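PDB 6TM0: Mgp-operon protein 3 from Mycoplasma pneumoniae M129, which probably serves as a membrane-anchored adhesin that attaches the bacterium to host cells by binding sialylated glycans. Local coordinates for residues A[209-214]-A[630-635]; A[604-609]-A[617-622]. All coordinates share one frame; numbering follows the deposited sequence.

Both interactions reach the same bound sialic acid (SIA), on the same side of the chain, with their centres 11 Å apart. Interaction 1 is the more peripheral, its centre about 35 Å from that of the chain against about 28 Å for interaction 2, and it joins segments distant in sequence through a polar network at a partly buried surface. Interaction 2 closes a local loop, with more of its touching residues buried and mostly aromatic and aliphatic packing around one hydrogen bond to a side-chain amide. They meet directly where P213 CG packs against T619 OG1 (3.3 Å). Around the sugar, 209-214 contributes a carbonyl acceptor, whereas 604-609 adds a weakly bonded carbonyl and an aromatic face.

Interaction 1 of 2, residues A[209-214]-A[630-635]; sequences LKNNPG and NNEEVQ. With SIA (N-acetyl-alpha-neuraminic acid), chain C.
The side-chain amide nitrogen of N211 faces two acceptors of 630-635 at once. Its ND2 gives a hydrogen bond to the backbone E633 O at 2.8 Å and a long, weak one to E632 OE1 at 3.5 Å. The first acceptor lies close to the N211 amide plane, but the donor stands above the E633 carbonyl plane, 42° out of it. A chi1 of -64° sets N211 CG anti to its own carbonyl carbon, from where the amide nitrogen reaches E633 O.

The E632 carboxylate is also reached by K210, whose NZ makes a salt bridge to OE1 at 2.8 Å. The lysine leaves its backbone extended and bends at the last two torsions, so that it meets the glutamate crosswise. The nearby lysine ammonium probably favours the charged form of the E632 carboxylate, with the amide adding a weak bond to the same oxygen.

Residues L209 to N212 form a type II beta turn, with N211 at its third position in a backbone region of positive phi. Q635 docks against the turn: its N donates to K210 O at 2.8 Å, and its OE1 accepts a weak bond from K210 N at 3.4 Å. Q635 NE2 turns instead to the carboxylate of E633. At the last residue of the turn, N212 ND2 gives a nearly straight bond to Q635 O at 3.0 Å, lying in that carbonyl's plane.

N212 OD1 accepts from G214 N, which is an Asx turn, so ND2 and OD1 are both bonded, immediately before P213, whose carbonyl meets the sugar. The backbone N212 O is held separately by W200 NE1. P213 O accepts from two hydroxyls of the bound sialic acid, O9 at 2.7 Å and O7 at 3.1 Å.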
loop_
_atom_site.group_PDB
_atom_site.type_symbol
_atom_site.label_atom_id
_atom_site.label_comp_id
_atom_site.label_asym_id
_atom_site.label_seq_id
_atom_site.Cartn_x
_atom_site.Cartn_y
_atom_site.Cartn_z
ATOM N N LEU A 209 -7.662 -32.960 6.606
ATOM C CA LEU A 209 -6.343 -32.758 6.003
ATOM C C LEU A 209 -5.931 -33.928 5.097
ATOM O O LEU A 209 -4.745 -34.272 5.043
ATOM C CB LEU A 209 -5.301 -32.539 7.114
ATOM C CG LEU A 209 -5.479 -31.265 7.925
ATOM C CD1 LEU A 209 -5.115 -31.485 9.380
ATOM C CD2 LEU A 209 -4.734 -30.091 7.291
ATOM N N LYS A 210 -6.916 -34.527 4.375
ATOM C CA LYS A 210 -6.734 -35.664 3.463
ATOM C C LYS A 210 -5.743 -35.309 2.363
ATOM O O LYS A 210 -5.829 -34.233 1.772
ATOM C CB LYS A 210 -8.084 -36.086 2.866
ATOM C CG LYS A 210 -8.076 -37.385 2.069
ATOM C CD LYS A 210 -9.422 -37.606 1.389
ATOM C CE LYS A 210 -9.483 -37.092 -0.031
ATOM N NZ LYS A 210 -9.195 -38.170 -0.999
ATOM N N ASN A 211 -4.767 -36.205 2.132
ATOM C CA ASN A 211 -3.706 -36.057 1.136
ATOM C C ASN A 211 -2.796 -34.817 1.387
ATOM O O ASN A 211 -1.969 -34.475 0.532
ATOM C CB ASN A 211 -4.284 -36.080 -0.297
ATOM C CG ASN A 211 -4.941 -37.388 -0.674
ATOM O OD1 ASN A 211 -4.333 -38.459 -0.624
ATOM N ND2 ASN A 211 -6.199 -37.335 -1.072
ATOM N N ASN A 212 -2.913 -34.179 2.572
ATOM C CA ASN A 212 -2.082 -33.025 2.921
ATOM C C ASN A 212 -0.663 -33.513 3.292
ATOM O O ASN A 212 -0.507 -34.282 4.245
ATOM C CB ASN A 212 -2.720 -32.211 4.038
ATOM C CG ASN A 212 -2.042 -30.903 4.298
ATOM O OD1 ASN A 212 -0.931 -30.845 4.829
ATOM N ND2 ASN A 212 -2.713 -29.822 3.947
ATOM N N PRO A 213 0.369 -33.113 2.516
ATOM C CA PRO A 213 1.729 -33.616 2.781
ATOM C C PRO A 213 2.608 -32.785 3.724
ATOM O O PRO A 213 3.786 -33.111 3.904
ATOM C CB PRO A 213 2.346 -33.688 1.376
ATOM C CG PRO A 213 1.517 -32.748 0.517
ATOM C CD PRO A 213 0.352 -32.248 1.318
ATOM N N GLY A 214 2.052 -31.728 4.311
ATOM C CA GLY A 214 2.823 -30.853 5.178
ATOM C C GLY A 214 2.426 -30.793 6.639
ATOM O O GLY A 214 1.935 -29.748 7.065
ATOM N N ASN A 630 -3.788 -40.680 -8.139
ATOM C CA ASN A 630 -3.521 -39.280 -8.498
ATOM C C ASN A 630 -4.770 -38.513 -8.994
ATOM O O ASN A 630 -4.634 -37.481 -9.653
ATOM C CB ASN A 630 -2.345 -39.162 -9.474
ATOM C CG ASN A 630 -1.049 -39.621 -8.863
ATOM O OD1 ASN A 630 -0.428 -40.594 -9.311
ATOM N ND2 ASN A 630 -0.621 -38.936 -7.807
ATOM N N ASN A 631 -5.975 -38.974 -8.604
ATOM C CA ASN A 631 -7.250 -38.350 -8.958
ATOM C C ASN A 631 -7.978 -37.801 -7.728
ATOM O O ASN A 631 -8.988 -37.119 -7.883
ATOM C CB ASN A 631 -8.136 -39.322 -9.767
ATOM C CG ASN A 631 -8.481 -40.631 -9.078
ATOM O OD1 ASN A 631 -7.944 -40.965 -8.013
ATOM N ND2 ASN A 631 -9.402 -41.410 -9.677
ATOM N N GLU A 632 -7.453 -38.078 -6.513
ATOM C CA GLU A 632 -8.026 -37.618 -5.237
ATOM C C GLU A 632 -7.770 -36.121 -4.974
ATOM O O GLU A 632 -6.959 -35.488 -5.649
ATOM C CB GLU A 632 -7.505 -38.450 -4.048
ATOM C CG GLU A 632 -8.109 -39.839 -3.900
ATOM C CD GLU A 632 -7.440 -40.701 -2.842
ATOM O OE1 GLU A 632 -7.631 -40.425 -1.635
ATOM O OE2 GLU A 632 -6.729 -41.658 -3.221
ATOM N N GLU A 633 -8.461 -35.575 -3.966
ATOM C CA GLU A 633 -8.354 -34.183 -3.554
ATOM C C GLU A 633 -7.257 -34.005 -2.526
ATOM O O GLU A 633 -7.174 -34.768 -1.558
ATOM C CB GLU A 633 -9.706 -33.723 -2.959
ATOM C CG GLU A 633 -9.731 -32.323 -2.356
ATOM C CD GLU A 633 -11.068 -31.914 -1.769
ATOM O OE1 GLU A 633 -11.528 -32.558 -0.797
ATOM O OE2 GLU A 633 -11.656 -30.939 -2.284
ATOM N N VAL A 634 -6.451 -32.964 -2.698
ATOM C CA VAL A 634 -5.468 -32.619 -1.679
ATOM C C VAL A 634 -6.184 -31.554 -0.845
ATOM O O VAL A 634 -6.538 -30.505 -1.365
ATOM C CB VAL A 634 -4.097 -32.169 -2.230
ATOM C CG1 VAL A 634 -3.059 -32.131 -1.117
ATOM C CG2 VAL A 634 -3.633 -33.089 -3.348
ATOM N N GLN A 635 -6.512 -31.901 0.403
ATOM C CA GLN A 635 -7.283 -31.101 1.361
ATOM C C GLN A 635 -6.436 -30.200 2.220
ATOM O O GLN A 635 -5.275 -30.514 2.507
ATOM C CB GLN A 635 -8.120 -32.009 2.279
ATOM C CG GLN A 635 -9.175 -32.829 1.572
ATOM C CD GLN A 635 -10.292 -33.115 2.512
ATOM O OE1 GLN A 635 -10.080 -33.571 3.639
ATOM N NE2 GLN A 635 -11.507 -32.827 2.080
HETATM C C1 SIA C . 11.326 -33.056 4.333
HETATM C C2 SIA C . 10.565 -33.693 5.515
HETATM C C3 SIA C . 10.410 -32.808 6.738
HETATM C C4 SIA C . 9.453 -31.645 6.464
HETATM C C5 SIA C . 8.154 -32.067 5.784
HETATM C C6 SIA C . 8.387 -33.080 4.657
HETATM C C7 SIA C . 7.114 -33.732 4.117
HETATM C C8 SIA C . 7.307 -34.848 3.088
HETATM C C9 SIA C . 6.078 -35.076 2.228
HETATM C C10 SIA C . 6.386 -30.363 5.881
HETATM C C11 SIA C . 5.973 -29.006 5.392
HETATM N N5 SIA C . 7.459 -30.888 5.291
HETATM O O1A SIA C . 11.155 -33.391 3.170
HETATM O O1B SIA C . 12.190 -32.130 4.667
HETATM O O4 SIA C . 9.187 -30.901 7.653
HETATM O O6 SIA C . 9.293 -34.130 5.050
HETATM O O7 SIA C . 6.348 -34.253 5.197
HETATM O O8 SIA C . 8.427 -34.608 2.234
HETATM O O9 SIA C . 4.949 -35.406 3.023
HETATM O O10 SIA C . 5.782 -30.946 6.776
#

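Interaction 2 of 2, residues A[604-609]-A[617-622]; sequences PINGLF and YVTPVS. With SIA (N-acetyl-alpha-neuraminic acid), chain C.
N606 and V618 bring their CA atoms to 4.9 Å, and L608 and Y617 theirs to 4.7 Å, where two irregular segments run 109° apart. Without regular strand pairing, a side chain supplies the polar link: N606 OD1 accepts from T619 N at 2.8 Å, the donor tilted 29° from the amide carbonyl plane. N606 ND2 is held by S580 OG, so both ends of this buried amide are engaged. T619 OG1 donates to V621 O within its own segment.

The F609 ring lies between protein and sugar. P620 CD makes a CH-pi contact over one face, 3.8 Å from the ring centroid. On the opposite face SIA N5 sits 4.1 Å above the plane, over the centre. With chi1 at -70°, F609 CG is anti to its carbonyl carbon, and the ring comes to lie beside P620. Elsewhere in the contact L608 CD1 packs on Y617 CE1 at 3.8 Å.

SIA N5 also gives a weak hydrogen bond to L608 O at 3.2 Å. This chemistry implies a site in which apolar packing backs the ring, and is consistent with recognition of the sugar's acetamido group by an aromatic face and a weakly bonded carbonyl.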
loop_
_atom_site.group_PDB
_atom_site.type_symbol
_atom_site.label_atom_id
_atom_site.label_comp_id
_atom_site.label_asym_id
_atom_site.label_seq_id
_atom_site.Cartn_x
_atom_site.Cartn_y
_atom_site.Cartn_z
ATOM N N PRO A 604 -2.646 -24.080 6.160
ATOM C CA PRO A 604 -1.228 -24.332 5.804
ATOM C C PRO A 604 -0.972 -25.621 4.996
ATOM O O PRO A 604 -1.750 -26.577 5.104
ATOM C CB PRO A 604 -0.514 -24.349 7.168
ATOM C CG PRO A 604 -1.418 -23.633 8.104
ATOM C CD PRO A 604 -2.812 -23.872 7.615
ATOM N N ILE A 605 0.105 -25.635 4.174
ATOM C CA ILE A 605 0.507 -26.770 3.325
ATOM C C ILE A 605 1.992 -26.675 2.898
ATOM O O ILE A 605 2.621 -27.705 2.640
ATOM C CB ILE A 605 -0.452 -26.961 2.091
ATOM C CG1 ILE A 605 -0.382 -28.411 1.527
ATOM C CG2 ILE A 605 -0.219 -25.888 0.992
ATOM C CD1 ILE A 605 -1.521 -28.819 0.552
ATOM N N ASN A 606 2.522 -25.446 2.778
ATOM C CA ASN A 606 3.890 -25.227 2.333
ATOM C C ASN A 606 4.892 -25.158 3.469
ATOM O O ASN A 606 4.562 -24.748 4.583
ATOM C CB ASN A 606 3.979 -24.017 1.427
ATOM C CG ASN A 606 3.211 -24.181 0.135
ATOM O OD1 ASN A 606 3.156 -25.261 -0.460
ATOM N ND2 ASN A 606 2.608 -23.102 -0.344
ATOM N N GLY A 607 6.090 -25.643 3.168
ATOM C CA GLY A 607 7.244 -25.724 4.057
ATOM C C GLY A 607 8.418 -26.331 3.320
ATOM O O GLY A 607 8.376 -26.441 2.091
ATOM N N LEU A 608 9.468 -26.746 4.049
ATOM C CA LEU A 608 10.641 -27.375 3.424
ATOM C C LEU A 608 10.358 -28.835 3.066
ATOM O O LEU A 608 10.104 -29.648 3.957
ATOM C CB LEU A 608 11.892 -27.263 4.318
ATOM C CG LEU A 608 13.171 -27.905 3.787
ATOM C CD1 LEU A 608 14.132 -26.865 3.303
ATOM C CD2 LEU A 608 13.831 -28.753 4.851
ATOM N N PHE A 609 10.406 -29.150 1.759
ATOM C CA PHE A 609 10.233 -30.497 1.208
ATOM C C PHE A 609 11.545 -30.863 0.525
ATOM O O PHE A 609 12.019 -30.129 -0.357
ATOM C CB PHE A 609 9.066 -30.561 0.206
ATOM C CG PHE A 609 7.679 -30.429 0.789
ATOM C CD1 PHE A 609 7.113 -29.177 1.009
ATOM C CD2 PHE A 609 6.915 -31.553 1.063
ATOM C CE1 PHE A 609 5.816 -29.053 1.502
ATOM C CE2 PHE A 609 5.616 -31.429 1.553
ATOM C CZ PHE A 609 5.072 -30.179 1.755
ATOM N N TYR A 617 10.371 -25.147 -1.120
ATOM C CA TYR A 617 9.526 -24.532 -0.090
ATOM C C TYR A 617 8.010 -24.551 -0.432
ATOM O O TYR A 617 7.234 -23.871 0.226
ATOM C CB TYR A 617 10.012 -23.111 0.270
ATOM C CG TYR A 617 11.346 -23.066 0.985
ATOM C CD1 TYR A 617 11.459 -23.443 2.323
ATOM C CD2 TYR A 617 12.488 -22.595 0.342
ATOM C CE1 TYR A 617 12.688 -23.401 2.988
ATOM C CE2 TYR A 617 13.723 -22.553 0.993
ATOM C CZ TYR A 617 13.822 -22.959 2.315
ATOM O OH TYR A 617 15.051 -22.901 2.942
ATOM N N VAL A 618 7.596 -25.341 -1.437
ATOM C CA VAL A 618 6.211 -25.468 -1.926
ATOM C C VAL A 618 5.832 -26.951 -1.927
ATOM O O VAL A 618 6.720 -27.805 -2.040
ATOM C CB VAL A 618 6.066 -24.834 -3.342
ATOM C CG1 VAL A 618 4.722 -25.135 -3.989
ATOM C CG2 VAL A 618 6.291 -23.342 -3.290
ATOM N N THR A 619 4.515 -27.251 -1.839
ATOM C CA THR A 619 3.977 -28.614 -1.813
ATOM C C THR A 619 4.194 -29.361 -3.164
ATOM O O THR A 619 3.999 -28.763 -4.228
ATOM C CB THR A 619 2.507 -28.613 -1.328
ATOM O OG1 THR A 619 2.081 -29.953 -1.126
ATOM C CG2 THR A 619 1.552 -27.902 -2.282
ATOM N N PRO A 620 4.610 -30.654 -3.151
ATOM C CA PRO A 620 4.805 -31.370 -4.424
ATOM C C PRO A 620 3.531 -32.094 -4.865
ATOM O O PRO A 620 3.507 -32.721 -5.924
ATOM C CB PRO A 620 5.942 -32.342 -4.100
ATOM C CG PRO A 620 5.923 -32.478 -2.585
ATOM C CD PRO A 620 4.916 -31.534 -2.006
ATOM N N VAL A 621 2.487 -32.033 -4.029
ATOM C CA VAL A 621 1.187 -32.638 -4.267
ATOM C C VAL A 621 0.159 -31.566 -3.943
ATOM O O VAL A 621 0.168 -31.016 -2.837
ATOM C CB VAL A 621 0.935 -33.938 -3.437
ATOM C CG1 VAL A 621 -0.375 -34.608 -3.841
ATOM C CG2 VAL A 621 2.088 -34.929 -3.571
ATOM N N SER A 622 -0.713 -31.259 -4.911
ATOM C CA SER A 622 -1.761 -30.258 -4.770
ATOM C C SER A 622 -2.914 -30.540 -5.734
ATOM O O SER A 622 -2.762 -31.322 -6.674
ATOM C CB SER A 622 -1.203 -28.851 -4.992
ATOM O OG SER A 622 -1.116 -28.493 -6.363
HETATM C C1 SIA C . 11.326 -33.056 4.333
HETATM C C2 SIA C . 10.565 -33.693 5.515
HETATM C C3 SIA C . 10.410 -32.808 6.738
HETATM C C4 SIA C . 9.453 -31.645 6.464
HETATM C C5 SIA C . 8.154 -32.067 5.784
HETATM C C6 SIA C . 8.387 -33.080 4.657
HETATM C C7 SIA C . 7.114 -33.732 4.117
HETATM C C8 SIA C . 7.307 -34.848 3.088
HETATM C C9 SIA C . 6.078 -35.076 2.228
HETATM C C10 SIA C . 6.386 -30.363 5.881
HETATM C C11 SIA C . 5.973 -29.006 5.392
HETATM N N5 SIA C . 7.459 -30.888 5.291
HETATM O O1A SIA C . 11.155 -33.391 3.170
HETATM O O1B SIA C . 12.190 -32.130 4.667
HETATM O O4 SIA C . 9.187 -30.901 7.653
HETATM O O6 SIA C . 9.293 -34.130 5.050
HETATM O O7 SIA C . 6.348 -34.253 5.197
HETATM O O8 SIA C . 8.427 -34.608 2.234
HETATM O O9 SIA C . 4.949 -35.406 3.023
HETATM O O10 SIA C . 5.782 -30.946 6.776
#